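Local coordinates for period circadian protein homolog 2 (Mus musculus, PDB 3GDI) that serves as a circadian clock component that probably regulates transcription, with tandem PAS domains that mediate protein-protein interactions, at residues T168-P173 / F261-H266; H205-P210 / P231-T236; Q225-S230 / T246-F251; Y241-T246 / K267-P272. All blocks are in the same frame, centred on the assembly; numbering follows the deposited sequence.

Interaction 1. Residues T168-P173 / F261-H266; sequences TTTHTP and FIIGRH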
loop_
_atom_site.group_PDB
_atom_site.type_symbol
_atom_site.label_atom_id
_atom_site.label_comp_id
_atom_site.label_asym_id
_atom_site.label_seq_id
_atom_site.Cartn_x
_atom_site.Cartn_y
_atom_site.Cartn_z
ATOM N N THR A 168 6.551 14.804 -1.710
ATOM C CA THR A 168 6.162 14.090 -2.918
ATOM C C THR A 168 4.940 13.203 -2.708
ATOM O O THR A 168 4.628 12.804 -1.594
ATOM C CB THR A 168 7.299 13.200 -3.451
ATOM O OG1 THR A 168 7.425 12.045 -2.618
ATOM C CG2 THR A 168 8.625 13.956 -3.447
ATOM N N THR A 169 4.246 12.915 -3.801
ATOM C CA THR A 169 3.076 12.062 -3.772
ATOM C C THR A 169 3.198 11.093 -4.937
ATOM O O THR A 169 3.779 11.421 -5.979
ATOM C CB THR A 169 1.789 12.859 -3.959
ATOM O OG1 THR A 169 1.839 13.539 -5.216
ATOM C CG2 THR A 169 1.610 13.864 -2.842
ATOM N N THR A 170 2.650 9.899 -4.749
ATOM C CA THR A 170 2.665 8.871 -5.779
ATOM C C THR A 170 1.245 8.344 -5.934
ATOM O O THR A 170 0.540 8.189 -4.952
ATOM C CB THR A 170 3.573 7.698 -5.374
ATOM O OG1 THR A 170 4.900 8.183 -5.154
ATOM C CG2 THR A 170 3.606 6.630 -6.468
ATOM N N HIS A 171 0.806 8.106 -7.157
ATOM C CA HIS A 171 -0.516 7.544 -7.345
ATOM C C HIS A 171 -0.596 6.575 -8.523
ATOM O O HIS A 171 0.191 6.646 -9.466
ATOM C CB HIS A 171 -1.612 8.631 -7.419
ATOM C CG HIS A 171 -1.524 9.573 -8.585
ATOM N ND1 HIS A 171 -0.886 10.795 -8.512
ATOM C CD2 HIS A 171 -2.125 9.539 -9.798
ATOM C CE1 HIS A 171 -1.106 11.477 -9.620
ATOM N NE2 HIS A 171 -1.857 10.738 -10.419
ATOM N N THR A 172 -1.516 5.624 -8.422
ATOM C CA THR A 172 -1.708 4.632 -9.462
ATOM C C THR A 172 -2.557 5.223 -10.582
ATOM O O THR A 172 -3.126 6.306 -10.446
ATOM C CB THR A 172 -2.379 3.349 -8.889
ATOM O OG1 THR A 172 -3.323 3.709 -7.874
ATOM C CG2 THR A 172 -1.340 2.418 -8.294
ATOM N N PRO A 173 -2.651 4.522 -11.714
ATOM C CA PRO A 173 -3.452 5.063 -12.812
ATOM C C PRO A 173 -4.899 5.355 -12.442
ATOM O O PRO A 173 -5.483 6.296 -12.968
ATOM C CB PRO A 173 -3.317 3.991 -13.888
ATOM C CG PRO A 173 -1.936 3.440 -13.631
ATOM C CD PRO A 173 -1.959 3.289 -12.128
ATOM N N PHE A 261 2.862 4.111 -12.128
ATOM C CA PHE A 261 2.686 5.134 -11.097
ATOM C C PHE A 261 2.903 6.533 -11.673
ATOM O O PHE A 261 3.610 6.704 -12.655
ATOM C CB PHE A 261 3.711 4.999 -9.965
ATOM C CG PHE A 261 3.724 3.673 -9.291
ATOM C CD1 PHE A 261 4.617 2.687 -9.693
ATOM C CD2 PHE A 261 2.870 3.420 -8.218
ATOM C CE1 PHE A 261 4.668 1.469 -9.040
ATOM C CE2 PHE A 261 2.908 2.198 -7.548
ATOM C CZ PHE A 261 3.806 1.218 -7.957
ATOM N N ILE A 262 2.309 7.529 -11.028
ATOM C CA ILE A 262 2.482 8.923 -11.416
ATOM C C ILE A 262 3.119 9.509 -10.168
ATOM O O ILE A 262 2.564 9.345 -9.086
ATOM C CB ILE A 262 1.143 9.643 -11.610
ATOM C CG1 ILE A 262 0.309 8.950 -12.697
ATOM C CG2 ILE A 262 1.401 11.108 -11.948
ATOM C CD1 ILE A 262 0.774 9.256 -14.110
ATOM N N ILE A 263 4.275 10.160 -10.294
ATOM C CA ILE A 263 4.934 10.757 -9.134
ATOM C C ILE A 263 5.038 12.258 -9.253
ATOM O O ILE A 263 5.384 12.779 -10.311
ATOM C CB ILE A 263 6.346 10.231 -8.938
ATOM C CG1 ILE A 263 7.071 10.198 -10.280
ATOM C CG2 ILE A 263 6.298 8.880 -8.289
ATOM C CD1 ILE A 263 8.469 9.611 -10.213
ATOM N N GLY A 264 4.750 12.953 -8.159
ATOM C CA GLY A 264 4.825 14.398 -8.168
ATOM C C GLY A 264 5.721 14.898 -7.053
ATOM O O GLY A 264 5.730 14.352 -5.952
ATOM N N ARG A 265 6.497 15.935 -7.344
ATOM C CA ARG A 265 7.386 16.524 -6.354
ATOM C C ARG A 265 6.870 17.928 -6.182
ATOM O O ARG A 265 7.000 18.750 -7.079
ATOM C CB ARG A 265 8.818 16.566 -6.864
ATOM C CG ARG A 265 9.780 17.075 -5.819
ATOM C CD ARG A 265 11.160 17.164 -6.360
ATOM N NE ARG A 265 12.149 17.091 -5.295
ATOM C CZ ARG A 265 12.744 18.148 -4.758
ATOM N NH1 ARG A 265 12.441 19.366 -5.192
ATOM N NH2 ARG A 265 13.648 17.980 -3.797
ATOM N N HIS A 266 6.297 18.200 -5.020
ATOM C CA HIS A 266 5.694 19.492 -4.767
ATOM C C HIS A 266 6.460 20.471 -3.906
ATOM O O HIS A 266 7.147 20.094 -2.962
ATOM C CB HIS A 266 4.316 19.276 -4.153
ATOM C CG HIS A 266 3.503 18.245 -4.866
ATOM N ND1 HIS A 266 3.301 16.978 -4.363
ATOM C CD2 HIS A 266 2.879 18.277 -6.066
ATOM C CE1 HIS A 266 2.588 16.274 -5.224
ATOM N NE2 HIS A 266 2.319 17.039 -6.265
HETATM O O HOH W 1 1.354 11.890 -7.198
#
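Thr169 O is gripped by several groups: Gly264 N gives it a nearly straight hydrogen bond of 2.8 Å (170° at the hydrogen), Ile263 CA adds a C-H...O contact, and a water bonds weakly. Here strands 166-171 and 259-268 of a PAS sheet run antiparallel, and His171 and Ile262 form the next hydrogen-bonded pair. The same water lies 2.6 Å from Thr169 OG1 and 2.8 Å from His171 ND1, joining the two side chains. With CG placed between the backbone N and the carbonyl carbon (chi1 64°), the His171 ring reaches across to Ile262, whose CB sits over one face, 3.5 Å from the ring centroid, with CG1 near NE2 and CG2 near CE1. A leucine in place of His171 would probably cost the water one of its partners and leave His216 of helix 209-221, hydrogen-bonded to NE2, without its mate here. On the other face of the sheet, Thr170 CG2 packs 3.7 Å from Phe261 CD2, and the Phe261 ring stacks on Phe261 of the second subunit. Because a bond between two imidazole nitrogens needs one donor and one bare acceptor, the His171-His216 pair would probably not survive with both rings doubly protonated.

Interaction 2. Residues H205-P210 / P231-T236; sequences HPSDRP and PIRFRT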
loop_
_atom_site.group_PDB
_atom_site.type_symbol
_atom_site.label_atom_id
_atom_site.label_comp_id
_atom_site.label_asym_id
_atom_site.label_seq_id
_atom_site.Cartn_x
_atom_site.Cartn_y
_atom_site.Cartn_z
ATOM N N HIS A 205 -8.327 21.684 -5.426
ATOM C CA HIS A 205 -9.368 22.686 -5.429
ATOM C C HIS A 205 -10.266 22.350 -6.612
ATOM O O HIS A 205 -9.779 21.958 -7.669
ATOM C CB HIS A 205 -8.770 24.084 -5.614
ATOM C CG HIS A 205 -9.793 25.180 -5.611
ATOM N ND1 HIS A 205 -9.857 26.133 -4.618
ATOM C CD2 HIS A 205 -10.833 25.431 -6.444
ATOM C CE1 HIS A 205 -10.899 26.917 -4.834
ATOM N NE2 HIS A 205 -11.508 26.512 -5.934
ATOM N N PRO A 206 -11.590 22.493 -6.448
ATOM C CA PRO A 206 -12.522 22.192 -7.541
ATOM C C PRO A 206 -12.228 22.886 -8.877
ATOM O O PRO A 206 -12.642 22.411 -9.927
ATOM C CB PRO A 206 -13.894 22.570 -6.953
ATOM C CG PRO A 206 -13.576 23.461 -5.778
ATOM C CD PRO A 206 -12.319 22.845 -5.220
ATOM N N SER A 207 -11.506 24.000 -8.848
ATOM C CA SER A 207 -11.179 24.712 -10.086
ATOM C C SER A 207 -9.856 24.263 -10.712
ATOM O O SER A 207 -9.499 24.708 -11.798
ATOM C CB SER A 207 -11.127 26.221 -9.837
ATOM O OG SER A 207 -12.374 26.694 -9.358
ATOM N N ASP A 208 -9.129 23.390 -10.020
ATOM C CA ASP A 208 -7.860 22.890 -10.522
ATOM C C ASP A 208 -7.958 21.403 -10.846
ATOM O O ASP A 208 -6.955 20.754 -11.129
ATOM C CB ASP A 208 -6.760 23.142 -9.496
ATOM C CG ASP A 208 -6.482 24.624 -9.294
ATOM O OD1 ASP A 208 -5.714 24.977 -8.363
ATOM O OD2 ASP A 208 -7.032 25.438 -10.074
ATOM N N ARG A 209 -9.171 20.863 -10.804
ATOM C CA ARG A 209 -9.378 19.457 -11.107
ATOM C C ARG A 209 -9.327 19.184 -12.605
ATOM O O ARG A 209 -8.646 18.258 -13.052
ATOM C CB ARG A 209 -10.703 18.986 -10.528
ATOM C CG ARG A 209 -10.623 18.814 -9.053
ATOM C CD ARG A 209 -11.931 18.422 -8.442
ATOM N NE ARG A 209 -11.765 18.368 -6.998
ATOM C CZ ARG A 209 -12.764 18.354 -6.127
ATOM N NH1 ARG A 209 -14.017 18.388 -6.555
ATOM N NH2 ARG A 209 -12.504 18.321 -4.825
ATOM N N PRO A 210 -10.065 19.969 -13.403
ATOM C CA PRO A 210 -10.023 19.733 -14.849
ATOM C C PRO A 210 -8.583 19.835 -15.368
ATOM O O PRO A 210 -8.225 19.221 -16.370
ATOM C CB PRO A 210 -10.923 20.835 -15.399
ATOM C CG PRO A 210 -11.962 20.974 -14.316
ATOM C CD PRO A 210 -11.126 20.935 -13.054
ATOM N N PRO A 231 0.131 27.217 -11.004
ATOM C CA PRO A 231 -0.008 26.704 -9.643
ATOM C C PRO A 231 -1.178 25.732 -9.551
ATOM O O PRO A 231 -2.083 25.747 -10.382
ATOM C CB PRO A 231 -0.286 27.960 -8.851
ATOM C CG PRO A 231 -1.283 28.639 -9.765
ATOM C CD PRO A 231 -0.656 28.453 -11.164
ATOM N N ILE A 232 -1.146 24.890 -8.533
ATOM C CA ILE A 232 -2.209 23.940 -8.283
ATOM C C ILE A 232 -2.500 24.137 -6.802
ATOM O O ILE A 232 -1.576 24.327 -6.015
ATOM C CB ILE A 232 -1.736 22.472 -8.540
ATOM C CG1 ILE A 232 -1.874 22.114 -10.024
ATOM C CG2 ILE A 232 -2.547 21.497 -7.705
ATOM C CD1 ILE A 232 -3.303 21.906 -10.466
ATOM N N ARG A 233 -3.770 24.124 -6.423
ATOM C CA ARG A 233 -4.123 24.281 -5.023
ATOM C C ARG A 233 -4.495 22.927 -4.445
ATOM O O ARG A 233 -5.287 22.195 -5.022
ATOM C CB ARG A 233 -5.256 25.287 -4.881
ATOM C CG ARG A 233 -4.749 26.717 -4.987
ATOM C CD ARG A 233 -5.868 27.714 -5.035
ATOM N NE ARG A 233 -6.725 27.479 -6.192
ATOM C CZ ARG A 233 -7.804 28.198 -6.485
ATOM N NH1 ARG A 233 -8.165 29.208 -5.700
ATOM N NH2 ARG A 233 -8.526 27.903 -7.565
ATOM N N PHE A 234 -3.896 22.600 -3.306
ATOM C CA PHE A 234 -4.100 21.323 -2.629
ATOM C C PHE A 234 -4.700 21.572 -1.237
ATOM O O PHE A 234 -4.185 22.403 -0.477
ATOM C CB PHE A 234 -2.744 20.638 -2.488
ATOM C CG PHE A 234 -2.823 19.180 -2.160
ATOM C CD1 PHE A 234 -2.651 18.220 -3.166
ATOM C CD2 PHE A 234 -3.047 18.755 -0.854
ATOM C CE1 PHE A 234 -2.698 16.854 -2.872
ATOM C CE2 PHE A 234 -3.097 17.394 -0.551
ATOM C CZ PHE A 234 -2.922 16.440 -1.563
ATOM N N ARG A 235 -5.771 20.859 -0.895
ATOM C CA ARG A 235 -6.411 21.039 0.400
ATOM C C ARG A 235 -5.674 20.368 1.554
ATOM O O ARG A 235 -5.223 19.227 1.445
ATOM C CB ARG A 235 -7.847 20.527 0.357
ATOM C CG ARG A 235 -8.612 20.736 1.662
ATOM C CD ARG A 235 -10.120 20.716 1.431
ATOM N NE ARG A 235 -10.530 19.551 0.657
ATOM C CZ ARG A 235 -10.470 18.301 1.103
ATOM N NH1 ARG A 235 -10.855 17.297 0.327
ATOM N NH2 ARG A 235 -10.038 18.059 2.335
ATOM N N THR A 236 -5.555 21.079 2.669
ATOM C CA THR A 236 -4.876 20.518 3.823
ATOM C C THR A 236 -5.899 19.987 4.823
ATOM O O THR A 236 -7.111 20.087 4.607
ATOM C CB THR A 236 -3.976 21.560 4.521
ATOM O OG1 THR A 236 -4.786 22.488 5.252
ATOM C CG2 THR A 236 -3.151 22.323 3.493
#
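Arg233, on the outer strand 227-235 of the PAS sheet, reaches over the type I beta turn from His205 to Asp208 that leads into helix 209-221. Its CB rests 3.8 Å from His205 CB and also lies near Asp208 OD1, which CG passes too. The chain then bends at chi3 (-60°), which folds the guanidinium back over the turn. NE points almost straight at Asp208 OD1 in a weak salt bridge of 3.5 Å, the carboxylate oxygen lying at the edge of the guanidinium plane. Beyond it CZ stands 3.5 Å from His205 ND1: guanidinium and imidazole stack flat, planes 1° apart, with NH1 toward CE1 and NH2 over the ring, while the edge at NH2 meets Ser207 CB. An alanine in place of His205 would probably deprive the guanidinium of this flat support and let it swing more freely about its weak bond to Asp208. Two further bonds tie the turn to the strand: backbone to backbone, His205 N to Arg233 O at 3.1 Å, and side chain to backbone, the anti lone pair of Asp208 OD1 taking Arg233 N at 2.9 Å. Aspartate suits its place because this one oxygen serves both the strand amide and the arginine, while its own N closes the turn on His205 O. The apolar flank of Asp208 is used as well, CB lying 3.8 Å from Ile232 CD1.

Interaction 3. Residues Q225-S230 / T246-F251; sequences QPFDYS and TSWSSF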
loop_
_atom_site.group_PDB
_atom_site.type_symbol
_atom_site.label_atom_id
_atom_site.label_comp_id
_atom_site.label_asym_id
_atom_site.label_seq_id
_atom_site.Cartn_x
_atom_site.Cartn_y
_atom_site.Cartn_z
ATOM N N GLN A 225 10.028 12.029 -18.771
ATOM C CA GLN A 225 10.813 13.238 -18.550
ATOM C C GLN A 225 9.987 14.201 -17.691
ATOM O O GLN A 225 8.909 14.642 -18.094
ATOM C CB GLN A 225 11.154 13.881 -19.905
ATOM C CG GLN A 225 12.079 15.108 -19.852
ATOM C CD GLN A 225 13.491 14.783 -19.365
ATOM O OE1 GLN A 225 14.159 13.891 -19.894
ATOM N NE2 GLN A 225 13.951 15.518 -18.359
ATOM N N PRO A 226 10.479 14.539 -16.493
ATOM C CA PRO A 226 9.756 15.455 -15.597
ATOM C C PRO A 226 9.439 16.815 -16.231
ATOM O O PRO A 226 10.170 17.285 -17.098
ATOM C CB PRO A 226 10.702 15.597 -14.403
ATOM C CG PRO A 226 11.467 14.304 -14.409
ATOM C CD PRO A 226 11.734 14.078 -15.874
ATOM N N PHE A 227 8.351 17.440 -15.799
ATOM C CA PHE A 227 7.991 18.757 -16.311
ATOM C C PHE A 227 7.228 19.540 -15.249
ATOM O O PHE A 227 6.519 18.963 -14.428
ATOM C CB PHE A 227 7.166 18.641 -17.602
ATOM C CG PHE A 227 5.737 18.218 -17.394
ATOM C CD1 PHE A 227 4.777 19.137 -16.968
ATOM C CD2 PHE A 227 5.340 16.907 -17.677
ATOM C CE1 PHE A 227 3.435 18.758 -16.831
ATOM C CE2 PHE A 227 4.004 16.519 -17.546
ATOM C CZ PHE A 227 3.046 17.447 -17.123
ATOM N N ASP A 228 7.380 20.860 -15.275
ATOM C CA ASP A 228 6.729 21.720 -14.302
ATOM C C ASP A 228 5.346 22.216 -14.680
ATOM O O ASP A 228 5.016 22.403 -15.852
ATOM C CB ASP A 228 7.607 22.929 -14.011
ATOM C CG ASP A 228 8.930 22.550 -13.393
ATOM O OD1 ASP A 228 9.851 23.392 -13.403
ATOM O OD2 ASP A 228 9.047 21.414 -12.890
ATOM N N TYR A 229 4.540 22.416 -13.648
ATOM C CA TYR A 229 3.206 22.940 -13.806
ATOM C C TYR A 229 2.837 23.600 -12.497
ATOM O O TYR A 229 3.031 23.032 -11.426
ATOM C CB TYR A 229 2.189 21.847 -14.121
ATOM C CG TYR A 229 0.826 22.426 -14.419
ATOM C CD1 TYR A 229 0.411 22.654 -15.731
ATOM C CD2 TYR A 229 -0.017 22.837 -13.382
ATOM C CE1 TYR A 229 -0.810 23.284 -16.004
ATOM C CE2 TYR A 229 -1.235 23.468 -13.642
ATOM C CZ TYR A 229 -1.625 23.689 -14.952
ATOM O OH TYR A 229 -2.823 24.328 -15.198
ATOM N N SER A 230 2.308 24.811 -12.594
ATOM C CA SER A 230 1.895 25.578 -11.431
ATOM C C SER A 230 1.012 26.724 -11.890
ATOM O O SER A 230 1.113 27.167 -13.035
ATOM C CB SER A 230 3.123 26.126 -10.707
ATOM O OG SER A 230 4.061 26.621 -11.638
ATOM N N THR A 246 4.429 22.334 -8.949
ATOM C CA THR A 246 4.682 20.919 -9.099
ATOM C C THR A 246 5.464 20.473 -10.303
ATOM O O THR A 246 5.410 21.079 -11.367
ATOM C CB THR A 246 3.354 20.148 -9.098
ATOM O OG1 THR A 246 2.631 20.442 -7.893
ATOM C CG2 THR A 246 3.606 18.654 -9.189
ATOM N N SER A 247 6.193 19.386 -10.106
ATOM C CA SER A 247 6.975 18.760 -11.155
ATOM C C SER A 247 6.369 17.358 -11.278
ATOM O O SER A 247 6.284 16.629 -10.296
ATOM C CB SER A 247 8.438 18.675 -10.744
ATOM O OG SER A 247 9.108 17.691 -11.513
ATOM N N TRP A 248 5.934 16.991 -12.476
ATOM C CA TRP A 248 5.311 15.693 -12.682
ATOM C C TRP A 248 6.138 14.687 -13.480
ATOM O O TRP A 248 6.840 15.049 -14.424
ATOM C CB TRP A 248 3.956 15.862 -13.367
ATOM C CG TRP A 248 2.945 16.608 -12.556
ATOM C CD1 TRP A 248 2.578 17.917 -12.702
ATOM C CD2 TRP A 248 2.187 16.098 -11.440
ATOM N NE1 TRP A 248 1.641 18.254 -11.748
ATOM C CE2 TRP A 248 1.387 17.158 -10.959
ATOM C CE3 TRP A 248 2.115 14.849 -10.799
ATOM C CZ2 TRP A 248 0.528 17.011 -9.865
ATOM C CZ3 TRP A 248 1.265 14.702 -9.713
ATOM C CH2 TRP A 248 0.482 15.781 -9.256
ATOM N N SER A 249 6.032 13.415 -13.093
ATOM C CA SER A 249 6.747 12.339 -13.768
ATOM C C SER A 249 5.990 11.008 -13.636
ATOM O O SER A 249 4.966 10.924 -12.949
ATOM C CB SER A 249 8.151 12.204 -13.188
ATOM O OG SER A 249 8.967 11.425 -14.048
ATOM N N SER A 250 6.481 9.965 -14.295
ATOM C CA SER A 250 5.812 8.674 -14.214
ATOM C C SER A 250 6.795 7.526 -14.238
ATOM O O SER A 250 7.917 7.672 -14.714
ATOM C CB SER A 250 4.844 8.503 -15.387
ATOM O OG SER A 250 5.517 8.689 -16.616
ATOM N N PHE A 251 6.374 6.390 -13.695
ATOM C CA PHE A 251 7.196 5.199 -13.730
ATOM C C PHE A 251 6.525 4.328 -14.789
ATOM O O PHE A 251 5.345 4.009 -14.673
ATOM C CB PHE A 251 7.216 4.494 -12.370
ATOM C CG PHE A 251 7.995 5.236 -11.308
ATOM C CD1 PHE A 251 9.175 5.910 -11.629
ATOM C CD2 PHE A 251 7.568 5.237 -9.983
ATOM C CE1 PHE A 251 9.924 6.570 -10.643
ATOM C CE2 PHE A 251 8.302 5.891 -8.992
ATOM C CZ PHE A 251 9.486 6.559 -9.321
HETATM O O HOH W 2 6.440 13.802 -17.264
#
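A beta hairpin at the edge of the PAS sheet brings strands 227-235 and 241-252 together, antiparallel but strongly twisted, the short segments running at 136° to each other. Phe227 with Trp248 and Tyr229 with Thr246 are the hydrogen-bonded pairs of this part of it; Trp248 N to Phe227 O and Tyr229 N to Thr246 O are both 2.8 Å. Large aromatic residues suit the face they share, since helix 209-221 covers it, with Ile219 against Phe227 and Ile215 against Trp248. The Phe227 side chain starts between its backbone N and carbonyl carbon (chi1 75°), which leans the ring across the neighbouring strand until one face lies over Trp248 CB, 4.2 Å from CZ. The two rings themselves meet obliquely, their planes 50° apart. Tyr229 CB comes up at the edge of the indole, 4.2 Å from CD1, and the Trp248 NE1 beside it is buried with no polar partner in the model. The opposite face carries small and polar side chains: Asp228 OD2 lies 3.5 Å from Ser247 CB, and Ser247 OG makes a weak hydrogen bond to Trp255 of the second subunit. Where the pairing ends, Trp248 O is shared by three groups. Phe227 N donates to it, Pro226 CA touches it at 3.2 Å, and a water bonded to Gln225 O, 2.7 Å away, also donates to it at 3.1 Å.

Interaction 4. Residues Y241-T246 / K267-P272; sequences YITLDT and KVRVGP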
loop_
_atom_site.group_PDB
_atom_site.type_symbol
_atom_site.label_atom_id
_atom_site.label_comp_id
_atom_site.label_asym_id
_atom_site.label_seq_id
_atom_site.Cartn_x
_atom_site.Cartn_y
_atom_site.Cartn_z
ATOM N N TYR A 241 -6.373 25.651 1.739
ATOM C CA TYR A 241 -5.576 25.282 0.575
ATOM C C TYR A 241 -4.189 25.913 0.573
ATOM O O TYR A 241 -4.023 27.045 1.007
ATOM C CB TYR A 241 -6.281 25.731 -0.696
ATOM C CG TYR A 241 -7.482 24.913 -1.059
ATOM C CD1 TYR A 241 -7.339 23.675 -1.686
ATOM C CD2 TYR A 241 -8.767 25.360 -0.757
ATOM C CE1 TYR A 241 -8.448 22.900 -2.002
ATOM C CE2 TYR A 241 -9.884 24.588 -1.068
ATOM C CZ TYR A 241 -9.715 23.363 -1.689
ATOM O OH TYR A 241 -10.817 22.604 -2.005
ATOM N N ILE A 242 -3.198 25.172 0.088
ATOM C CA ILE A 242 -1.850 25.703 -0.045
ATOM C C ILE A 242 -1.579 25.681 -1.548
ATOM O O ILE A 242 -2.104 24.827 -2.265
ATOM C CB ILE A 242 -0.788 24.848 0.695
ATOM C CG1 ILE A 242 -0.847 23.390 0.225
ATOM C CG2 ILE A 242 -0.985 24.971 2.203
ATOM C CD1 ILE A 242 0.264 22.507 0.802
ATOM N N THR A 243 -0.794 26.634 -2.033
ATOM C CA THR A 243 -0.496 26.707 -3.454
ATOM C C THR A 243 0.798 25.995 -3.756
ATOM O O THR A 243 1.844 26.309 -3.192
ATOM C CB THR A 243 -0.408 28.167 -3.917
ATOM O OG1 THR A 243 -1.695 28.773 -3.760
ATOM C CG2 THR A 243 0.022 28.262 -5.367
ATOM N N LEU A 244 0.717 25.036 -4.667
ATOM C CA LEU A 244 1.871 24.242 -5.046
ATOM C C LEU A 244 2.464 24.548 -6.416
ATOM O O LEU A 244 1.771 24.992 -7.332
ATOM C CB LEU A 244 1.492 22.761 -5.007
ATOM C CG LEU A 244 1.246 22.063 -3.667
ATOM C CD1 LEU A 244 0.505 22.964 -2.719
ATOM C CD2 LEU A 244 0.466 20.785 -3.919
ATOM N N ASP A 245 3.770 24.320 -6.514
ATOM C CA ASP A 245 4.536 24.444 -7.749
ATOM C C ASP A 245 4.912 22.974 -7.893
ATOM O O ASP A 245 5.621 22.418 -7.050
ATOM C CB ASP A 245 5.796 25.297 -7.559
ATOM C CG ASP A 245 5.496 26.786 -7.548
ATOM O OD1 ASP A 245 6.438 27.594 -7.366
ATOM O OD2 ASP A 245 4.319 27.155 -7.724
ATOM N N THR A 246 4.429 22.334 -8.949
ATOM C CA THR A 246 4.682 20.919 -9.099
ATOM C C THR A 246 5.464 20.473 -10.303
ATOM O O THR A 246 5.410 21.079 -11.367
ATOM C CB THR A 246 3.354 20.148 -9.098
ATOM O OG1 THR A 246 2.631 20.442 -7.893
ATOM C CG2 THR A 246 3.606 18.654 -9.189
ATOM N N LYS A 267 6.314 21.743 -4.243
ATOM C CA LYS A 267 6.949 22.813 -3.498
ATOM C C LYS A 267 5.815 23.751 -3.138
ATOM O O LYS A 267 5.146 24.297 -4.023
ATOM C CB LYS A 267 7.980 23.527 -4.371
ATOM C CG LYS A 267 9.080 24.217 -3.579
ATOM C CD LYS A 267 8.884 25.730 -3.516
ATOM C CE LYS A 267 9.199 26.389 -4.862
ATOM N NZ LYS A 267 8.807 27.829 -4.900
ATOM N N VAL A 268 5.565 23.910 -1.843
ATOM C CA VAL A 268 4.496 24.797 -1.426
ATOM C C VAL A 268 5.023 26.214 -1.467
ATOM O O VAL A 268 5.884 26.607 -0.684
ATOM C CB VAL A 268 3.930 24.429 -0.014
ATOM C CG1 VAL A 268 4.784 23.375 0.637
ATOM C CG2 VAL A 268 3.803 25.664 0.856
ATOM N N ARG A 269 4.507 26.971 -2.425
ATOM C CA ARG A 269 4.915 28.346 -2.627
ATOM C C ARG A 269 4.138 29.283 -1.702
ATOM O O ARG A 269 4.641 30.341 -1.307
ATOM C CB ARG A 269 4.692 28.722 -4.086
ATOM C CG ARG A 269 5.563 29.863 -4.569
ATOM C CD ARG A 269 5.224 30.178 -6.009
ATOM N NE ARG A 269 3.809 30.510 -6.145
ATOM C CZ ARG A 269 3.123 30.365 -7.271
ATOM N NH1 ARG A 269 3.729 29.890 -8.350
ATOM N NH2 ARG A 269 1.841 30.700 -7.324
ATOM N N VAL A 270 2.914 28.894 -1.361
ATOM C CA VAL A 270 2.082 29.689 -0.461
ATOM C C VAL A 270 1.378 28.782 0.543
ATOM O O VAL A 270 0.504 28.000 0.184
ATOM C CB VAL A 270 1.020 30.505 -1.237
ATOM C CG1 VAL A 270 0.198 31.325 -0.268
ATOM C CG2 VAL A 270 1.697 31.410 -2.256
ATOM N N GLY A 271 1.786 28.880 1.803
ATOM C CA GLY A 271 1.188 28.075 2.852
ATOM C C GLY A 271 -0.233 28.511 3.122
ATOM O O GLY A 271 -0.722 29.438 2.476
ATOM N N PRO A 272 -0.921 27.870 4.081
ATOM C CA PRO A 272 -2.307 28.192 4.436
ATOM C C PRO A 272 -2.442 29.478 5.259
ATOM O O PRO A 272 -1.449 30.028 5.737
ATOM C CB PRO A 272 -2.746 26.960 5.219
ATOM C CG PRO A 272 -1.505 26.620 5.986
ATOM C CD PRO A 272 -0.395 26.795 4.948
#
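Asp245 buries the most surface in this contact, lying between two basic side chains of the neighbouring segment. Its OD2 forms a salt bridge of 2.9 Å with Arg269 NH1, and OD1 a weak one of 3.4 Å with Lys267 NZ, so each carboxylate oxygen takes a different cation. The carboxylate and guanidinium planes stand 70° apart, which rules out a flat two-pronged pairing: Arg269 instead crosses the aspartate at about a right angle, bent at chi3 (58°), with CD passing close to OD1. Such a network would probably stabilise the ionised aspartate. Lys267 runs alongside Asp245, and the two backbones bond in both directions, Asp245 N to Lys267 O at 2.8 Å and Lys267 N to Asp245 O at 3.0 Å.

Thr243 comes next in buried surface. Its beta-branched side chain meets two residues: CB packs 3.8 Å from Val270 CB, and the methyl CG2 lies against Arg269 NH2. Its N donates to Val270 O, while its carbonyl oxygen receives Arg269 N at 2.8 Å and, weakly, Val270 N at 3.3 Å. Ile242, on the other face of the strand, turns CG2 tightly onto Pro272 CD and CD1 toward Val268 CB, an apolar patch that helix 184-188 meets from beyond. Two successive residues, Arg269 and Val270, thus face the single Thr243, and Arg269 takes a helix-like backbone conformation (psi -29°): this is a classic beta bulge, set where the last strand of the PAS sheet turns a corner.

All four contacts belong to the second PAS domain of the chain, whose antiparallel sheet runs in the order 177-180, 166-171, 259-268, 241-252, 227-235. Interaction 1 joins the first strand of this domain to its last; interactions 3 and 4 lie on the two hairpins that follow each other, sharing Thr246 and strand 241-252 with centres 16 Å apart. Interaction 2 fastens the approach to helix 209-221 onto the outer strand, its centre 10 Å from that of interaction 4. Along the chain, interactions 2 and 3 are nested inside the loop closed by interaction 1. Interactions 1 and 3, whose centres are about 9 Å apart and which touch each other, both meet the second subunit, so the sheet also contributes to the dimer, whereas no other chain touches interactions 2 and 4.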